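Long-range contact in putative major capsid protein (Cafeteriavirus-dependent mavirus, PDB 6G44), which probably builds the shell of the virophage particle as its double jelly-roll major capsid protein, three copies joining into a capsomer: residues M328-S333 with S474-L479. Residues are numbered along the deposited sequence; the frame is centred on the assembly and turned at random.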
loop_
_atom_site.group_PDB
_atom_site.type_symbol
_atom_site.label_atom_id
_atom_site.label_comp_id
_atom_site.label_asym_id
_atom_site.label_seq_id
_atom_site.Cartn_x
_atom_site.Cartn_y
_atom_site.Cartn_z
ATOM N N MET C 328 20.966 21.864 26.957
ATOM C CA MET C 328 19.517 21.717 27.004
ATOM C C MET C 328 19.057 21.674 28.449
ATOM O O MET C 328 19.679 21.019 29.261
ATOM C CB MET C 328 19.100 20.445 26.268
ATOM C CG MET C 328 19.277 20.613 24.766
ATOM S SD MET C 328 19.047 19.089 23.818
ATOM C CE MET C 328 20.671 18.409 23.887
ATOM N N ASN C 329 17.942 22.332 28.751
ATOM C CA ASN C 329 17.429 22.354 30.140
ATOM C C ASN C 329 16.539 21.153 30.512
ATOM O O ASN C 329 16.121 21.005 31.668
ATOM C CB ASN C 329 16.651 23.648 30.396
ATOM C CG ASN C 329 17.517 24.885 30.259
ATOM O OD1 ASN C 329 18.663 24.898 30.704
ATOM N ND2 ASN C 329 16.963 25.937 29.673
ATOM N N ASN C 330 16.237 20.298 29.527
ATOM C CA ASN C 330 15.361 19.148 29.703
ATOM C C ASN C 330 15.684 18.192 28.534
ATOM O O ASN C 330 16.402 18.588 27.616
ATOM C CB ASN C 330 13.897 19.600 29.718
ATOM C CG ASN C 330 13.522 20.377 28.484
ATOM O OD1 ASN C 330 13.397 19.797 27.399
ATOM N ND2 ASN C 330 13.356 21.699 28.625
ATOM N N VAL C 331 15.131 16.991 28.583
ATOM C CA VAL C 331 15.502 15.919 27.645
ATOM C C VAL C 331 14.407 15.773 26.569
ATOM O O VAL C 331 13.292 15.377 26.895
ATOM C CB VAL C 331 15.710 14.597 28.397
ATOM C CG1 VAL C 331 16.136 13.492 27.428
ATOM C CG2 VAL C 331 16.757 14.756 29.505
ATOM N N PRO C 332 14.716 16.140 25.299
ATOM C CA PRO C 332 13.707 15.939 24.244
ATOM C C PRO C 332 13.356 14.489 23.959
ATOM O O PRO C 332 14.120 13.577 24.244
ATOM C CB PRO C 332 14.351 16.554 23.004
ATOM C CG PRO C 332 15.351 17.537 23.539
ATOM C CD PRO C 332 15.873 16.888 24.782
ATOM N N SER C 333 12.206 14.326 23.340
ATOM C CA SER C 333 11.711 13.034 22.892
ATOM C C SER C 333 12.501 12.465 21.731
ATOM O O SER C 333 12.718 11.230 21.668
ATOM C CB SER C 333 10.254 13.185 22.464
ATOM O OG SER C 333 9.740 11.978 21.916
ATOM N N SER C 474 15.835 19.236 17.728
ATOM C CA SER C 474 15.090 18.525 18.776
ATOM C C SER C 474 13.619 18.531 18.437
ATOM O O SER C 474 13.117 19.504 17.883
ATOM C CB SER C 474 15.278 19.138 20.149
ATOM O OG SER C 474 14.856 20.475 20.140
ATOM N N ILE C 475 12.935 17.455 18.831
ATOM C CA ILE C 475 11.494 17.371 18.751
ATOM C C ILE C 475 11.045 17.141 20.172
ATOM O O ILE C 475 11.332 16.091 20.751
ATOM C CB ILE C 475 11.013 16.243 17.815
ATOM C CG1 ILE C 475 11.578 16.479 16.403
ATOM C CG2 ILE C 475 9.489 16.212 17.788
ATOM C CD1 ILE C 475 12.641 15.517 15.957
ATOM N N ARG C 476 10.361 18.125 20.762
ATOM C CA ARG C 476 9.931 18.029 22.152
ATOM C C ARG C 476 8.421 17.843 22.270
ATOM O O ARG C 476 7.646 18.464 21.533
ATOM C CB ARG C 476 10.306 19.284 22.931
ATOM C CG ARG C 476 11.776 19.394 23.270
ATOM C CD ARG C 476 11.969 20.630 24.125
ATOM N NE ARG C 476 13.263 20.621 24.790
ATOM C CZ ARG C 476 14.371 21.176 24.307
ATOM N NH1 ARG C 476 15.488 21.108 25.026
ATOM N NH2 ARG C 476 14.387 21.793 23.134
ATOM N N ASP C 477 8.027 17.034 23.243
ATOM C CA ASP C 477 6.611 16.865 23.575
ATOM C C ASP C 477 6.143 18.177 24.233
ATOM O O ASP C 477 6.786 18.708 25.140
ATOM C CB ASP C 477 6.418 15.680 24.506
ATOM C CG ASP C 477 6.841 14.336 23.869
ATOM O OD1 ASP C 477 6.932 14.232 22.633
ATOM O OD2 ASP C 477 7.037 13.382 24.610
ATOM N N ASN C 478 5.028 18.693 23.739
ATOM C CA ASN C 478 4.577 20.038 24.060
ATOM C C ASN C 478 3.077 20.060 23.867
ATOM O O ASN C 478 2.559 19.580 22.853
ATOM C CB ASN C 478 5.269 21.013 23.147
ATOM C CG ASN C 478 4.951 22.445 23.462
ATOM O OD1 ASN C 478 5.221 22.903 24.561
ATOM N ND2 ASN C 478 4.424 23.168 22.489
ATOM N N LEU C 479 2.366 20.614 24.848
ATOM C CA LEU C 479 0.907 20.642 24.801
ATOM C C LEU C 479 0.394 22.057 24.816
ATOM O O LEU C 479 0.985 22.923 25.461
ATOM C CB LEU C 479 0.312 19.930 25.984
ATOM C CG LEU C 479 0.604 18.450 26.162
ATOM C CD1 LEU C 479 -0.209 17.875 27.322
ATOM C CD2 LEU C 479 0.447 17.618 24.912
#
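R476 reaches along the loop 328-333 and gives its NE hydrogen to the side-chain amide of N330. R476 NE lies 2.7 Å from N330 OD1, the bond is nearly straight (165°), and it falls on a lone pair in the carbonyl plane while the oxygen sits at the guanidinium edge. The two flat groups are turned steeply, 79° apart, so they meet without stacking; a second bond to the same oxygen, from NH1, is weak. Chi2 of -176° keeps the arginine chain straight, which brings NE to the amide. P332 runs beside its aliphatic part: P332 CB is 3.8 Å from R476 CG, and the proline CG sits over one guanidinium face, off centre. The same P332 CG rests 3.7 Å from S474 CB, while M328 CG approaches R476 NH1 obliquely. NH2 forms a salt bridge with E296 OE2, which also accepts a hydrogen bond from S474 OG, so the guanidinium is held through NE by N330 and through NH2 by E296.

Past the proline the bonding weakens. S333 N makes a weak, bent bond to I475 O (3.3 Å), and S333 CB is 3.5 Å from D477 OD1. I475 and D477 are partly exposed, making this the more open side. S333 OG turns to the carboxylate at G520, the end of this shortened construct, and D477 OD2 to N443; D477 also packs on A32 of the second subunit. The contact holds the loop that crosses from the sheet of 319-328 to that of 334-341 against strand 464-482, the neighbour of 334-341 in the second sheet, as in a jelly-roll beta-sandwich.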